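SH2 domain-containing protein 3C (Homo sapiens, PDB 3T6G) acts as a signalling adapter in cell adhesion and migration, its C-terminal Cdc25-homology domain taking a closed form that binds BCAR1 and cannot perform canonical nucleotide exchange. Local coordinates at residues H208-P211 with L212-L215; L95-D98 with L99-R102; A149-M152 with G153-M157. The protein carries 2 engineered substitutions. One frame throughout, in Å; residues are numbered along the deposited sequence.

Interaction 1: H208-P211 with L212-L215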
ATOM      1  N   HIS A 208      -4.525  -6.258  -2.144  1.00 53.12           N
ATOM      2  CA  HIS A 208      -4.798  -4.959  -1.545  1.00 57.80           C
ATOM      3  C   HIS A 208      -3.816  -4.734  -0.371  1.00 62.01           C
ATOM      4  O   HIS A 208      -3.910  -5.394   0.663  1.00 67.79           O
ATOM      5  CB  HIS A 208      -6.279  -4.895  -1.113  1.00 51.55           C
ATOM      6  CG  HIS A 208      -6.733  -3.533  -0.694  1.00 53.49           C
ATOM      7  ND1 HIS A 208      -6.353  -2.388  -1.352  1.00 53.48           N
ATOM      8  CD2 HIS A 208      -7.529  -3.133   0.331  1.00 64.64           C
ATOM      9  CE1 HIS A 208      -6.895  -1.335  -0.756  1.00 56.52           C
ATOM     10  NE2 HIS A 208      -7.613  -1.763   0.266  1.00 60.97           N
ATOM     11  N   VAL A 209      -2.871  -3.815  -0.539  1.00 53.34           N
ATOM     12  CA  VAL A 209      -1.840  -3.579   0.471  1.00 54.04           C
ATOM     13  C   VAL A 209      -1.784  -2.111   0.887  1.00 59.54           C
ATOM     14  O   VAL A 209      -0.923  -1.729   1.679  1.00 56.28           O
ATOM     15  CB  VAL A 209      -0.391  -3.988  -0.022  1.00 53.12           C
ATOM     16  CG1 VAL A 209      -0.341  -5.413  -0.528  1.00 48.14           C
ATOM     17  CG2 VAL A 209       0.113  -3.049  -1.110  1.00 36.48           C
ATOM     18  N   LEU A 210      -2.670  -1.270   0.354  1.00 58.63           N
ATOM     19  CA  LEU A 210      -2.648   0.139   0.770  1.00 58.38           C
ATOM     20  C   LEU A 210      -3.025   0.394   2.241  1.00 62.32           C
ATOM     21  O   LEU A 210      -2.412   1.222   2.905  1.00 68.70           O
ATOM     22  CB  LEU A 210      -3.442   1.046  -0.169  1.00 51.23           C
ATOM     23  CG  LEU A 210      -2.404   1.911  -0.869  1.00 60.89           C
ATOM     24  CD1 LEU A 210      -1.942   1.214  -2.133  1.00 61.56           C
ATOM     25  CD2 LEU A 210      -2.922   3.294  -1.154  1.00 61.71           C
ATOM     26  N   PRO A 211      -4.044  -0.291   2.754  1.00 63.67           N
ATOM     27  CA  PRO A 211      -4.222  -0.088   4.191  1.00 71.58           C
ATOM     28  C   PRO A 211      -2.939  -0.421   4.950  1.00 66.13           C
ATOM     29  O   PRO A 211      -2.416   0.454   5.620  1.00 70.97           O
ATOM     30  CB  PRO A 211      -5.341  -1.066   4.536  1.00 71.31           C
ATOM     31  CG  PRO A 211      -6.165  -1.077   3.309  1.00 69.19           C
ATOM     32  CD  PRO A 211      -5.182  -1.005   2.156  1.00 69.11           C
ATOM     33  N   LEU A 212      -2.431  -1.642   4.822  1.00 62.18           N
ATOM     34  CA  LEU A 212      -1.171  -2.023   5.470  1.00 59.29           C
ATOM     35  C   LEU A 212      -0.036  -0.985   5.354  1.00 63.86           C
ATOM     36  O   LEU A 212       0.495  -0.523   6.352  1.00 66.82           O
ATOM     37  CB  LEU A 212      -0.672  -3.340   4.906  1.00 57.54           C
ATOM     38  CG  LEU A 212       0.749  -3.715   5.339  1.00 70.29           C
ATOM     39  CD1 LEU A 212       0.780  -4.044   6.848  1.00 75.56           C
ATOM     40  CD2 LEU A 212       1.263  -4.893   4.530  1.00 60.32           C
ATOM     41  N   ILE A 213       0.362  -0.620   4.146  1.00 58.54           N
ATOM     42  CA  ILE A 213       1.520   0.251   4.041  1.00 55.96           C
ATOM     43  C   ILE A 213       1.262   1.630   4.616  1.00 65.26           C
ATOM     44  O   ILE A 213       2.188   2.356   4.964  1.00 77.70           O
ATOM     45  CB  ILE A 213       2.081   0.353   2.613  1.00 56.61           C
ATOM     46  CG1 ILE A 213       1.037   0.898   1.634  1.00 60.55           C
ATOM     47  CG2 ILE A 213       2.612  -1.001   2.148  1.00 49.46           C
ATOM     48  CD1 ILE A 213       1.602   1.049   0.227  1.00 51.55           C
ATOM     49  N   THR A 214       0.000   1.993   4.732  1.00 69.69           N
ATOM     50  CA  THR A 214      -0.323   3.283   5.318  1.00 79.25           C
ATOM     51  C   THR A 214      -0.213   3.226   6.852  1.00 83.18           C
ATOM     52  O   THR A 214       0.359   4.118   7.481  1.00 84.87           O
ATOM     53  CB  THR A 214      -1.695   3.741   4.860  1.00 83.22           C
ATOM     54  OG1 THR A 214      -1.805   3.492   3.455  1.00 77.58           O
ATOM     55  CG2 THR A 214      -1.861   5.228   5.105  1.00 88.25           C
ATOM     56  N   LEU A 215      -0.753   2.162   7.441  1.00 76.31           N
ATOM     57  CA  LEU A 215      -0.524   1.856   8.837  1.00 74.27           C
ATOM     58  C   LEU A 215       0.977   1.942   9.160  1.00 85.68           C
ATOM     59  O   LEU A 215       1.418   2.857   9.859  1.00 92.38           O
ATOM     60  CB  LEU A 215      -1.050   0.455   9.142  1.00 73.54           C
ATOM     61  CG  LEU A 215      -2.396   0.324   9.855  1.00 76.59           C
ATOM     62  CD1 LEU A 215      -3.167   1.591   9.738  1.00 69.44           C
ATOM     63  CD2 LEU A 215      -3.200  -0.846   9.320  1.00 75.22           C
TER

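Interaction 2: L95-D98 with L99-R102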
ATOM      1  N   LEU A  95      10.420   0.797  -0.148  1.00 45.08           N
ATOM      2  CA  LEU A  95       9.442   0.195  -1.003  1.00 43.17           C
ATOM      3  C   LEU A  95       8.063   0.785  -0.693  1.00 60.22           C
ATOM      4  O   LEU A  95       7.416   1.368  -1.567  1.00 60.56           O
ATOM      5  CB  LEU A  95       9.432  -1.334  -0.821  1.00 36.93           C
ATOM      6  CG  LEU A  95       8.436  -1.972  -1.806  1.00 48.96           C
ATOM      7  CD1 LEU A  95       8.746  -1.513  -3.272  1.00 50.65           C
ATOM      8  CD2 LEU A  95       8.372  -3.505  -1.709  1.00 44.45           C
ATOM      9  N   ARG A  96       7.630   0.644   0.557  1.00 60.77           N
ATOM     10  CA  ARG A  96       6.347   1.197   0.995  1.00 57.68           C
ATOM     11  C   ARG A  96       6.180   2.672   0.608  1.00 62.70           C
ATOM     12  O   ARG A  96       5.104   3.103   0.168  1.00 57.58           O
ATOM     13  CB  ARG A  96       6.183   1.062   2.502  1.00 56.02           C
ATOM     14  CG  ARG A  96       5.671  -0.278   2.976  1.00 66.76           C
ATOM     15  CD  ARG A  96       5.378  -0.217   4.486  1.00 71.44           C
ATOM     16  NE  ARG A  96       6.586   0.099   5.247  1.00 70.04           N
ATOM     17  CZ  ARG A  96       7.337  -0.818   5.843  1.00 61.66           C
ATOM     18  NH1 ARG A  96       6.995  -2.096   5.772  1.00 64.55           N
ATOM     19  NH2 ARG A  96       8.432  -0.464   6.493  1.00 51.61           N
ATOM     20  N   LEU A  97       7.233   3.460   0.778  1.00 55.48           N
ATOM     21  CA  LEU A  97       7.110   4.861   0.431  1.00 56.82           C
ATOM     22  C   LEU A  97       6.991   5.042  -1.088  1.00 67.43           C
ATOM     23  O   LEU A  97       6.202   5.867  -1.538  1.00 69.32           O
ATOM     24  CB  LEU A  97       8.257   5.679   1.017  1.00 52.34           C
ATOM     25  CG  LEU A  97       8.244   5.810   2.543  1.00 57.04           C
ATOM     26  CD1 LEU A  97       9.378   6.712   2.987  1.00 58.80           C
ATOM     27  CD2 LEU A  97       6.925   6.372   3.017  1.00 54.09           C
ATOM     28  N   ASP A  98       7.750   4.257  -1.863  1.00 58.23           N
ATOM     29  CA  ASP A  98       7.693   4.312  -3.327  1.00 55.34           C
ATOM     30  C   ASP A  98       6.317   3.930  -3.859  1.00 59.53           C
ATOM     31  O   ASP A  98       5.797   4.578  -4.766  1.00 60.39           O
ATOM     32  CB  ASP A  98       8.728   3.384  -3.973  1.00 40.67           C
ATOM     33  CG  ASP A  98      10.118   3.919  -3.868  1.00 53.89           C
ATOM     34  OD1 ASP A  98      10.256   5.151  -3.656  1.00 58.98           O
ATOM     35  OD2 ASP A  98      11.069   3.111  -3.998  1.00 59.22           O
ATOM     36  N   LEU A  99       5.751   2.855  -3.323  1.00 50.69           N
ATOM     37  CA  LEU A  99       4.414   2.467  -3.714  1.00 53.57           C
ATOM     38  C   LEU A  99       3.400   3.549  -3.348  1.00 60.87           C
ATOM     39  O   LEU A  99       2.375   3.656  -3.992  1.00 60.17           O
ATOM     40  CB  LEU A  99       3.996   1.136  -3.095  1.00 48.72           C
ATOM     41  CG  LEU A  99       4.622  -0.146  -3.629  1.00 53.66           C
ATOM     42  CD1 LEU A  99       4.126  -1.333  -2.785  1.00 53.02           C
ATOM     43  CD2 LEU A  99       4.258  -0.347  -5.087  1.00 53.75           C
ATOM     44  N   LEU A 100       3.670   4.341  -2.314  1.00 67.07           N
ATOM     45  CA  LEU A 100       2.729   5.396  -1.946  1.00 61.99           C
ATOM     46  C   LEU A 100       2.835   6.577  -2.924  1.00 66.43           C
ATOM     47  O   LEU A 100       1.815   7.185  -3.284  1.00 74.29           O
ATOM     48  CB  LEU A 100       2.901   5.860  -0.488  1.00 54.07           C
ATOM     49  CG  LEU A 100       2.364   4.963   0.646  1.00 58.19           C
ATOM     50  CD1 LEU A 100       2.930   5.383   2.006  1.00 57.71           C
ATOM     51  CD2 LEU A 100       0.855   4.930   0.711  1.00 51.96           C
ATOM     52  N   GLU A 101       4.052   6.908  -3.359  1.00 59.27           N
ATOM     53  CA  GLU A 101       4.212   7.952  -4.369  1.00 64.00           C
ATOM     54  C   GLU A 101       3.518   7.502  -5.638  1.00 62.81           C
ATOM     55  O   GLU A 101       2.823   8.282  -6.289  1.00 61.80           O
ATOM     56  CB  GLU A 101       5.676   8.242  -4.683  1.00 65.59           C
ATOM     57  CG  GLU A 101       5.864   9.307  -5.775  1.00 66.96           C
ATOM     58  CD  GLU A 101       5.679  10.734  -5.263  1.00 76.12           C
ATOM     59  OE1 GLU A 101       6.061  10.993  -4.105  1.00 85.37           O
ATOM     60  OE2 GLU A 101       5.162  11.600  -6.006  1.00 68.16           O
ATOM     61  N   ARG A 102       3.692   6.229  -5.967  1.00 57.77           N
ATOM     62  CA  ARG A 102       3.156   5.716  -7.212  1.00 64.52           C
ATOM     63  C   ARG A 102       1.647   5.872  -7.209  1.00 65.96           C
ATOM     64  O   ARG A 102       1.070   6.465  -8.126  1.00 64.89           O
ATOM     65  CB  ARG A 102       3.531   4.248  -7.446  1.00 60.02           C
ATOM     66  CG  ARG A 102       3.276   3.801  -8.900  1.00 55.55           C
ATOM     67  CD  ARG A 102       3.676   2.353  -9.182  1.00 55.17           C
ATOM     68  NE  ARG A 102       2.996   1.833 -10.363  1.00 55.66           N
ATOM     69  CZ  ARG A 102       3.197   2.284 -11.605  1.00 56.96           C
ATOM     70  NH1 ARG A 102       4.063   3.267 -11.851  1.00 49.57           N
ATOM     71  NH2 ARG A 102       2.534   1.748 -12.613  1.00 58.54           N
TER

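Interaction 3: A149-M152 with G153-M157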
ATOM      1  N   ALA A 149      -7.431   0.628  -7.072  1.00 63.86           N
ATOM      2  CA  ALA A 149      -7.734   1.595  -6.015  1.00 56.87           C
ATOM      3  C   ALA A 149      -7.148   2.955  -6.336  1.00 58.66           C
ATOM      4  O   ALA A 149      -7.665   3.980  -5.903  1.00 58.46           O
ATOM      5  CB  ALA A 149      -7.211   1.102  -4.656  1.00 53.37           C
ATOM      6  N   ALA A 150      -6.041   2.967  -7.069  1.00 53.71           N
ATOM      7  CA  ALA A 150      -5.488   4.232  -7.511  1.00 55.64           C
ATOM      8  C   ALA A 150      -6.446   4.887  -8.533  1.00 57.51           C
ATOM      9  O   ALA A 150      -6.516   6.115  -8.638  1.00 57.39           O
ATOM     10  CB  ALA A 150      -4.084   4.027  -8.110  1.00 49.76           C
ATOM     11  N   VAL A 151      -7.197   4.066  -9.269  1.00 47.31           N
ATOM     12  CA  VAL A 151      -8.067   4.593 -10.308  1.00 58.47           C
ATOM     13  C   VAL A 151      -9.361   5.132  -9.706  1.00 61.46           C
ATOM     14  O   VAL A 151      -9.749   6.264  -9.998  1.00 66.43           O
ATOM     15  CB  VAL A 151      -8.330   3.569 -11.435  1.00 61.60           C
ATOM     16  CG1 VAL A 151      -9.559   3.967 -12.240  1.00 60.07           C
ATOM     17  CG2 VAL A 151      -7.068   3.436 -12.350  1.00 51.27           C
ATOM     18  N   MET A 152     -10.013   4.309  -8.884  1.00 52.18           N
ATOM     19  CA  MET A 152     -11.065   4.743  -7.958  1.00 58.25           C
ATOM     20  C   MET A 152     -10.652   5.971  -7.125  1.00 62.75           C
ATOM     21  O   MET A 152     -11.437   6.886  -6.932  1.00 67.42           O
ATOM     22  CB  MET A 152     -11.427   3.593  -7.019  1.00 51.06           C
ATOM     23  CG  MET A 152     -11.866   2.335  -7.762  1.00 53.56           C
ATOM     24  SD  MET A 152     -13.523   2.521  -8.454  1.00 63.24           S
ATOM     25  CE  MET A 152     -14.432   2.903  -6.964  1.00 56.26           C
ATOM     26  N   GLY A 153      -9.419   5.998  -6.639  1.00 59.10           N
ATOM     27  CA  GLY A 153      -8.906   7.196  -6.004  1.00 49.82           C
ATOM     28  C   GLY A 153      -9.067   8.427  -6.879  1.00 54.46           C
ATOM     29  O   GLY A 153      -9.477   9.478  -6.408  1.00 65.42           O
ATOM     30  N   ALA A 154      -8.752   8.307  -8.164  1.00 52.75           N
ATOM     31  CA  ALA A 154      -8.947   9.416  -9.113  1.00 49.87           C
ATOM     32  C   ALA A 154     -10.433   9.844  -9.235  1.00 59.98           C
ATOM     33  O   ALA A 154     -10.761  11.037  -9.215  1.00 55.66           O
ATOM     34  CB  ALA A 154      -8.430   9.026 -10.458  1.00 43.92           C
ATOM     35  N   LEU A 155     -11.305   8.847  -9.351  1.00 51.87           N
ATOM     36  CA  LEU A 155     -12.713   9.040  -9.621  1.00 58.37           C
ATOM     37  C   LEU A 155     -13.410   9.653  -8.431  1.00 58.45           C
ATOM     38  O   LEU A 155     -14.556  10.054  -8.525  1.00 61.57           O
ATOM     39  CB  LEU A 155     -13.361   7.695  -9.967  1.00 59.79           C
ATOM     40  CG  LEU A 155     -12.868   7.109 -11.297  1.00 63.60           C
ATOM     41  CD1 LEU A 155     -13.435   5.728 -11.503  1.00 70.00           C
ATOM     42  CD2 LEU A 155     -13.237   8.024 -12.474  1.00 60.47           C
ATOM     43  N   ASP A 156     -12.692   9.731  -7.315  1.00 62.11           N
ATOM     44  CA  ASP A 156     -13.278  10.119  -6.043  1.00 52.55           C
ATOM     45  C   ASP A 156     -12.602  11.365  -5.476  1.00 55.29           C
ATOM     46  O   ASP A 156     -12.975  11.846  -4.411  1.00 65.51           O
ATOM     47  CB  ASP A 156     -13.215   8.956  -5.047  1.00 60.75           C
ATOM     48  CG  ASP A 156     -14.050   9.209  -3.771  1.00 81.67           C
ATOM     49  OD1 ASP A 156     -15.277   8.932  -3.772  1.00 84.83           O
ATOM     50  OD2 ASP A 156     -13.476   9.668  -2.757  1.00 89.14           O
ATOM     51  N   MET A 157     -11.609  11.908  -6.169  1.00 58.31           N
ATOM     52  CA  MET A 157     -11.058  13.171  -5.694  1.00 61.94           C
ATOM     53  C   MET A 157     -12.189  14.181  -5.686  1.00 69.98           C
ATOM     54  O   MET A 157     -13.061  14.141  -6.553  1.00 65.60           O
ATOM     55  CB  MET A 157      -9.937  13.666  -6.585  1.00 63.14           C
ATOM     56  CG  MET A 157      -8.735  12.790  -6.570  1.00 64.47           C
ATOM     57  SD  MET A 157      -7.455  13.603  -7.519  1.00 69.29           S
ATOM     58  CE  MET A 157      -6.116  12.442  -7.270  1.00 84.40           C
TER

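Interaction 1: H208-P211 with L212-L215
Ile213 N donates to Val209 O at 3.0 Å with an N-H...O angle of 173°, a nearly straight bond that closes the N-terminal turn of helix 210-215, a short helix of the Cdc25-homology (Ras-GEF) domain, onto its N-cap residue. Two residues on, Leu215 N reaches Pro211 O, also at 3.0 Å and equally straight. Between them, Thr214 N meets Leu210 O at 3.1 Å with a more bent angle of 142°. Thr214 OG1, held beside its own backbone N, also turns back to Leu210 O, which may thus take two donors from one residue; the modelled 2.4 Å from OG1 to O is too short to trust as a length. Pro211 lacks an N-H, but in this first turn no earlier helical carbonyl would be waiting for one.

Packing adds to the backbone bonds. With chi1 at 60°, Ile213 CG1 lies between its own N and carbonyl carbon and passes 3.3 Å from Val209 O, while CD1 comes to 4.2 Å from Leu210 CG. Cutting Ile213 back to an alanine would probably open a gap where CG1, CG2 and CD1 lie, costing Leu210, Leu99 and Leu100 part of their apolar contact.

Ile213 rests on Arg96, Leu99 and Leu100 of helix 93-115, Leu212 packs on Leu243 and Ala246 of helix 236-250, and Leu210 touches Phe146 of helix 145-155.

Interaction 2: L95-D98 with L99-R102
Leu99 N donates to Leu95 O at 2.8 Å, the first of four i to i+4 bonds that make 95-102 a regular piece of helix 93-115. Its N-H...O angle of 171° is close to straight. Leu100 N is held less directly: its bond to Arg96 O, at 3.1 Å, bends to 135°, and the same N-H makes a weak bond to Leu97 O, so it is shared between two carbonyls. Glu101 N to Leu97 O at 3.0 Å and Arg102 N to Asp98 O at 2.9 Å complete the set.

The apolar contacts pair leucines along the helix surface. Leu95 CD1 approaches Leu99 CG at 4.4 Å, and Leu97 CD2 meets Leu100 CD1 at 4.2 Å, methyl against methyl. Leu100 CG also lies 3.3 Å from Arg96 O, so this branch point sits against the acceptor of its own N-H.

The charged ends leave the turn for partners elsewhere in the chain. Arg96 pairs with Glu217 and bonds to the carbonyls of Leu87 and Leu89, while Asp98 takes Ser14 OG and Ser15 N. Glu101 pairs with Arg299 and bonds to Thr105 of the same helix, and Arg102, whose extended chain starts anti to its N (chi1 -166°), carries its guanidinium to Asp61, Phe277 O and Thr279.

Chemically, the backbone supplies the local cohesion, while four buried ionic side chains spend their polarity on partners beyond this turn, some near in sequence and some far. Such pairing would probably ease the cost of burying the charges, and it lets one short piece of helix reach the N-terminal region, helix 50-64 and the C-terminal part of the domain.

Interaction 3: A149-M152 with G153-M157
The Val151 carbonyl receives Leu155 N in its own plane, at 3.1 Å from Val151 O, whereas the two preceding carbonyls are approached from above their planes. Gly153 N lies 38° out of the plane of the Ala149 carbonyl, bonded to Ala149 O at 2.8 Å, and Ala154 N stands 39° out of that of Ala150, bonded to Ala150 O at 3.2 Å. All three are i to i+4 helical bonds, so the approach of the donor swings into the carbonyl plane at the last of them. The side-chain flat group here, the Asp156 carboxylate, leads away from the turn; Asp156 CB stays 3.3 Å from Met152 O, and OD1 has a long, weak ion pair with Lys186.

Side-chain packing centres on Leu155. Its CD1 is met by Val151 CG1 at 4.3 Å and by Met152 SD at 4.4 Å. CG beside its own backbone N (chi1 -57°) and the bend at chi2 set Met152 SD on the Leu155 side; the further bend at chi3 only turns CE. Ala154 CB sits 3.1 Å from Val151 O, a close fit along the backbone.

Met157 N bonds to Ala154 O at 3.3 Å, and Met157 is the N-cap of helix 158-161. Helix 145-155 itself is an inner helix, with Ala149 and Ala150 on Phe103, Val151 on Ala135 and Leu138, and Met152 on Tyr181 and Leu189. Packed by helices 93-115, 121-140 and 175-193, it forms part of the core of the all-helical Cdc25-homology fold.

From the N terminus the order is interaction 2 (95-102), interaction 3 (149-157), then interaction 1 (208-215). They lie in series: none nests in or crosses another, and each closes only a helical turn or two rather than a long loop. Their meeting is tertiary. Interaction 1 lies directly on interaction 2, where Ile213 CG2 is 3.3 Å from Arg96 CG, bringing the short helix 210-215 against helix 93-115. Interaction 3 touches neither, its centre about 16 Å from each of theirs, but Phe146 on its helix packs against Leu99, Arg102 and Leu210, and Phe103 against Ala149, Ala150 and Leu210. Helices 93-115, 145-155 and 210-215 are thereby joined.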